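Local structure of DELTA1-pyrroline-2-carboxylate reductase (Thermococcus litoralis DSM 5473, 6T3E) at residues I236-G246 against R309-S320. The protein catalyses the NADH-dependent reduction of Delta1-pyrroline-2-carboxylate to L-proline, probably as a step in the breakdown of hydroxyproline. Sequence-based numbering, arbitrary orientation.
Sequences IREGTHINSVG and RENNREITLFKS. With NAI (1,4-dihydronicotinamide adenine dinucleotide), chain F.
Ile236 lays its CG2 methyl across the CD1 end of Ile315 (3.7 Å), and Ile315 packs against the type II turn Arg237-Thr240, its CG1 against CA of Glu238. At the exposed end of the contact a salt bridge joins Glu238 OE1 to Arg313 NH2, the carboxylate and guanidinium planes 40° apart. Gly239 takes the positive-phi position of the turn, which by itself favours glycine; Gly239 N gives a weak bond to Glu314 O. Thr316 N donates to Thr240 O (3.2 Å). The His241 ring, its CG anti to the backbone N (chi1 166°), meets Thr316 OG1 edge-on through ND1 in a weak bond of 3.3 Å, while NE2 reaches Asn243 OD1 (2.7 Å) from above the amide plane. Thr316 OG1 also bonds to Leu146 O, on helix 128-146, which packs on this face. An alanine in place of His241 would probably leave Asn243 OD1 without this donor and open a gap beside CB of Phe318. Ile242 is gripped twice, its N giving to Thr316 O and its O accepting from Phe318 N, both at 2.7 Å; on the reverse face its CB touches Leu317 CD1. Asn243 OD1 comes to the Phe318 ring edge at CD2, amide and ring planes 80° apart. Lys319 NZ donates to Ser244 OG (2.6 Å), the lysine chain bending at chi2 and chi3 so that its end leans across to strand 241-244; Asp279 pairs with the same NZ. Val245 O then approaches the nicotinamide ring and Gly246 CA the ribose of the cofactor, whose carboxamide O7N accepts from Ser320 OG (3.2 Å). Neighbouring parallel strands, their C-terminal ends turned to the nicotinamide half of NADH, are characteristic of the Rossmann-type dinucleotide-binding domain of the ornithine cyclodeaminase/mu-crystallin family.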
# COMPACT_ATOMS: atom_id res chain seq x y z
N ILE B 236 -26.52 -22.61 -17.94
CA ILE B 236 -25.93 -21.76 -18.96
C ILE B 236 -26.04 -22.43 -20.32
O ILE B 236 -25.43 -23.48 -20.56
CB ILE B 236 -24.47 -21.44 -18.63
CG1 ILE B 236 -24.33 -21.17 -17.12
CG2 ILE B 236 -24.00 -20.25 -19.43
CD1 ILE B 236 -22.95 -20.70 -16.69
N ARG B 237 -26.78 -21.80 -21.24
CA ARG B 237 -26.84 -22.29 -22.60
C ARG B 237 -25.67 -21.72 -23.40
O ARG B 237 -24.96 -20.82 -22.96
CB ARG B 237 -28.18 -21.93 -23.26
CG ARG B 237 -28.58 -20.48 -23.14
CD ARG B 237 -29.84 -20.21 -23.94
NE ARG B 237 -30.22 -18.79 -23.91
CZ ARG B 237 -29.58 -17.83 -24.57
NH1 ARG B 237 -28.52 -18.11 -25.32
NH2 ARG B 237 -30.00 -16.57 -24.48
N GLU B 238 -25.45 -22.29 -24.58
CA GLU B 238 -24.32 -21.86 -25.39
C GLU B 238 -24.47 -20.41 -25.84
O GLU B 238 -25.57 -19.84 -25.85
CB GLU B 238 -24.14 -22.78 -26.60
CG GLU B 238 -25.41 -23.35 -27.16
CD GLU B 238 -25.15 -24.31 -28.30
OE1 GLU B 238 -25.45 -23.96 -29.46
OE2 GLU B 238 -24.62 -25.42 -28.04
N GLY B 239 -23.34 -19.82 -26.18
CA GLY B 239 -23.30 -18.48 -26.71
C GLY B 239 -23.43 -17.37 -25.69
O GLY B 239 -23.48 -16.20 -26.09
N THR B 240 -23.46 -17.68 -24.41
CA THR B 240 -23.58 -16.65 -23.39
C THR B 240 -22.20 -16.26 -22.88
O THR B 240 -21.30 -17.11 -22.77
CB THR B 240 -24.46 -17.10 -22.23
OG1 THR B 240 -23.67 -17.84 -21.29
CG2 THR B 240 -25.63 -17.95 -22.73
N HIS B 241 -22.03 -14.98 -22.57
CA HIS B 241 -20.81 -14.42 -22.01
C HIS B 241 -21.07 -14.03 -20.56
O HIS B 241 -22.12 -13.47 -20.24
CB HIS B 241 -20.34 -13.19 -22.80
CG HIS B 241 -19.29 -12.39 -22.08
ND1 HIS B 241 -17.99 -12.82 -21.93
CD2 HIS B 241 -19.37 -11.20 -21.44
CE1 HIS B 241 -17.31 -11.92 -21.24
NE2 HIS B 241 -18.12 -10.92 -20.94
N ILE B 242 -20.12 -14.35 -19.69
CA ILE B 242 -20.26 -14.15 -18.25
C ILE B 242 -19.17 -13.20 -17.77
O ILE B 242 -17.99 -13.41 -18.06
CB ILE B 242 -20.17 -15.47 -17.46
CG1 ILE B 242 -20.87 -16.60 -18.20
CG2 ILE B 242 -20.74 -15.30 -16.06
CD1 ILE B 242 -22.36 -16.41 -18.30
N ASN B 243 -19.57 -12.18 -17.01
CA ASN B 243 -18.65 -11.33 -16.28
C ASN B 243 -18.88 -11.56 -14.79
O ASN B 243 -19.99 -11.33 -14.28
CB ASN B 243 -18.85 -9.85 -16.64
CG ASN B 243 -18.53 -9.56 -18.09
OD1 ASN B 243 -17.43 -9.83 -18.56
ND2 ASN B 243 -19.49 -9.00 -18.81
N SER B 244 -17.85 -12.05 -14.10
CA SER B 244 -17.92 -12.36 -12.68
C SER B 244 -16.87 -11.53 -11.95
O SER B 244 -15.67 -11.67 -12.21
CB SER B 244 -17.71 -13.86 -12.44
OG SER B 244 -17.71 -14.17 -11.06
N VAL B 245 -17.32 -10.64 -11.07
CA VAL B 245 -16.42 -9.74 -10.37
C VAL B 245 -16.45 -9.93 -8.86
O VAL B 245 -15.65 -9.31 -8.15
CB VAL B 245 -16.70 -8.27 -10.74
CG1 VAL B 245 -16.94 -8.15 -12.23
CG2 VAL B 245 -17.89 -7.74 -9.97
N GLY B 246 -17.31 -10.81 -8.36
CA GLY B 246 -17.40 -11.00 -6.93
C GLY B 246 -16.11 -11.54 -6.37
O GLY B 246 -15.35 -12.23 -7.05
N ARG B 309 -13.51 -14.13 -28.54
CA ARG B 309 -14.62 -15.00 -28.92
C ARG B 309 -14.49 -15.37 -30.39
O ARG B 309 -14.51 -14.49 -31.26
CB ARG B 309 -15.95 -14.31 -28.66
CG ARG B 309 -17.15 -15.02 -29.26
CD ARG B 309 -18.45 -14.44 -28.71
NE ARG B 309 -19.50 -15.45 -28.61
CZ ARG B 309 -19.70 -16.21 -27.54
NH1 ARG B 309 -18.93 -16.10 -26.46
NH2 ARG B 309 -20.68 -17.10 -27.54
N GLU B 310 -14.37 -16.67 -30.67
CA GLU B 310 -14.14 -17.16 -32.02
C GLU B 310 -15.39 -17.71 -32.71
O GLU B 310 -15.44 -17.70 -33.94
CB GLU B 310 -13.07 -18.25 -32.02
CG GLU B 310 -11.83 -17.85 -31.25
CD GLU B 310 -10.69 -18.81 -31.44
OE1 GLU B 310 -10.12 -19.26 -30.42
OE2 GLU B 310 -10.37 -19.14 -32.60
N ASN B 311 -16.37 -18.20 -31.96
CA ASN B 311 -17.57 -18.76 -32.57
C ASN B 311 -18.77 -18.53 -31.67
O ASN B 311 -18.64 -18.10 -30.52
CB ASN B 311 -17.40 -20.25 -32.90
CG ASN B 311 -17.23 -21.11 -31.66
OD1 ASN B 311 -18.20 -21.36 -30.94
ND2 ASN B 311 -16.02 -21.57 -31.42
N ASN B 312 -19.95 -18.83 -32.21
CA ASN B 312 -21.21 -18.56 -31.53
C ASN B 312 -21.51 -19.55 -30.42
O ASN B 312 -22.26 -19.22 -29.50
CB ASN B 312 -22.36 -18.55 -32.53
CG ASN B 312 -22.76 -17.16 -32.94
OD1 ASN B 312 -21.94 -16.25 -33.00
ND2 ASN B 312 -24.05 -16.98 -33.21
N ARG B 313 -20.98 -20.76 -30.50
CA ARG B 313 -21.42 -21.80 -29.57
C ARG B 313 -20.63 -21.83 -28.27
O ARG B 313 -21.14 -22.36 -27.28
CB ARG B 313 -21.33 -23.18 -30.25
CG ARG B 313 -21.98 -23.23 -31.63
CD ARG B 313 -22.61 -24.60 -31.90
NE ARG B 313 -23.69 -24.55 -32.89
CZ ARG B 313 -24.81 -23.84 -32.75
NH1 ARG B 313 -25.73 -23.86 -33.70
NH2 ARG B 313 -25.00 -23.10 -31.66
N GLU B 314 -19.44 -21.24 -28.24
CA GLU B 314 -18.65 -21.26 -27.01
C GLU B 314 -19.30 -20.41 -25.93
O GLU B 314 -20.04 -19.46 -26.20
CB GLU B 314 -17.21 -20.81 -27.27
CG GLU B 314 -17.01 -19.69 -28.29
CD GLU B 314 -15.54 -19.51 -28.69
OE1 GLU B 314 -15.16 -18.38 -29.07
OE2 GLU B 314 -14.78 -20.49 -28.63
N ILE B 315 -19.05 -20.78 -24.68
CA ILE B 315 -19.46 -19.99 -23.52
C ILE B 315 -18.22 -19.30 -22.97
O ILE B 315 -17.24 -19.97 -22.62
CB ILE B 315 -20.13 -20.85 -22.44
CG1 ILE B 315 -21.36 -21.54 -23.02
CG2 ILE B 315 -20.52 -19.98 -21.26
CD1 ILE B 315 -22.23 -22.18 -22.00
N THR B 316 -18.25 -17.97 -22.92
CA THR B 316 -17.10 -17.17 -22.50
C THR B 316 -17.33 -16.62 -21.10
O THR B 316 -18.40 -16.09 -20.80
CB THR B 316 -16.86 -16.00 -23.46
OG1 THR B 316 -18.11 -15.47 -23.91
CG2 THR B 316 -16.04 -16.46 -24.67
N LEU B 317 -16.28 -16.68 -20.28
CA LEU B 317 -16.33 -16.22 -18.90
C LEU B 317 -15.13 -15.32 -18.63
O LEU B 317 -13.98 -15.77 -18.72
CB LEU B 317 -16.34 -17.39 -17.92
CG LEU B 317 -15.80 -17.09 -16.52
CD1 LEU B 317 -16.73 -16.15 -15.79
CD2 LEU B 317 -15.59 -18.38 -15.75
N PHE B 318 -15.40 -14.07 -18.27
CA PHE B 318 -14.37 -13.12 -17.85
C PHE B 318 -14.41 -13.04 -16.33
O PHE B 318 -15.40 -12.57 -15.75
CB PHE B 318 -14.59 -11.74 -18.48
CG PHE B 318 -13.69 -10.67 -17.91
CD1 PHE B 318 -12.31 -10.83 -17.91
CD2 PHE B 318 -14.23 -9.50 -17.38
CE1 PHE B 318 -11.49 -9.84 -17.39
CE2 PHE B 318 -13.42 -8.52 -16.87
CZ PHE B 318 -12.04 -8.69 -16.87
N LYS B 319 -13.34 -13.49 -15.69
CA LYS B 319 -13.23 -13.47 -14.24
C LYS B 319 -12.38 -12.28 -13.82
O LYS B 319 -11.22 -12.18 -14.23
CB LYS B 319 -12.61 -14.76 -13.72
CG LYS B 319 -12.59 -14.81 -12.21
CD LYS B 319 -14.01 -14.77 -11.66
CE LYS B 319 -14.16 -13.77 -10.53
NZ LYS B 319 -15.46 -14.01 -9.83
N SER B 320 -12.95 -11.40 -13.01
CA SER B 320 -12.28 -10.17 -12.62
C SER B 320 -12.23 -10.08 -11.10
O SER B 320 -13.24 -10.28 -10.44
CB SER B 320 -12.97 -8.95 -13.20
OG SER B 320 -12.65 -7.82 -12.42
PA NAI F . -22.84 -4.74 -2.45
O1A NAI F . -22.96 -5.26 -1.04
O2A NAI F . -23.22 -3.27 -2.50
O5B NAI F . -23.71 -5.63 -3.53
C5B NAI F . -23.60 -7.03 -3.35
C4B NAI F . -24.97 -7.71 -3.82
O4B NAI F . -24.84 -9.00 -3.85
C3B NAI F . -26.07 -7.41 -2.78
O3B NAI F . -27.09 -6.77 -3.39
C2B NAI F . -26.46 -8.81 -2.25
O2B NAI F . -27.92 -8.83 -1.83
C1B NAI F . -26.24 -9.57 -3.29
N9A NAI F . -26.10 -10.96 -2.93
C8A NAI F . -25.28 -11.38 -1.96
N7A NAI F . -25.38 -12.70 -1.89
C5A NAI F . -26.27 -13.10 -2.81
C6A NAI F . -26.73 -14.35 -3.14
N6A NAI F . -26.43 -15.67 -2.61
N1A NAI F . -27.63 -14.51 -4.11
C2A NAI F . -28.08 -13.41 -4.78
N3A NAI F . -27.62 -12.18 -4.46
C4A NAI F . -26.72 -12.03 -3.46
O3 NAI F . -21.24 -4.94 -2.86
PN NAI F . -20.63 -4.56 -4.37
O1N NAI F . -19.89 -3.25 -4.17
O2N NAI F . -21.72 -4.48 -5.40
O5D NAI F . -19.58 -5.72 -4.81
C5D NAI F . -20.10 -6.84 -5.45
C4D NAI F . -18.97 -7.90 -5.56
O4D NAI F . -18.01 -7.50 -6.38
C3D NAI F . -18.29 -8.09 -4.20
O3D NAI F . -18.04 -9.43 -4.01
C2D NAI F . -16.96 -7.35 -4.31
O2D NAI F . -15.98 -7.95 -3.30
C1D NAI F . -16.63 -7.56 -5.56
N1N NAI F . -15.74 -6.49 -6.05
C2N NAI F . -14.61 -6.79 -6.91
C3N NAI F . -14.00 -5.67 -7.80
C7N NAI F . -13.32 -6.16 -9.11
O7N NAI F . -13.37 -7.30 -9.36
N7N NAI F . -12.63 -5.20 -10.00
C4N NAI F . -14.56 -4.27 -7.77
C5N NAI F . -15.35 -3.95 -6.49
C6N NAI F . -15.99 -5.11 -5.69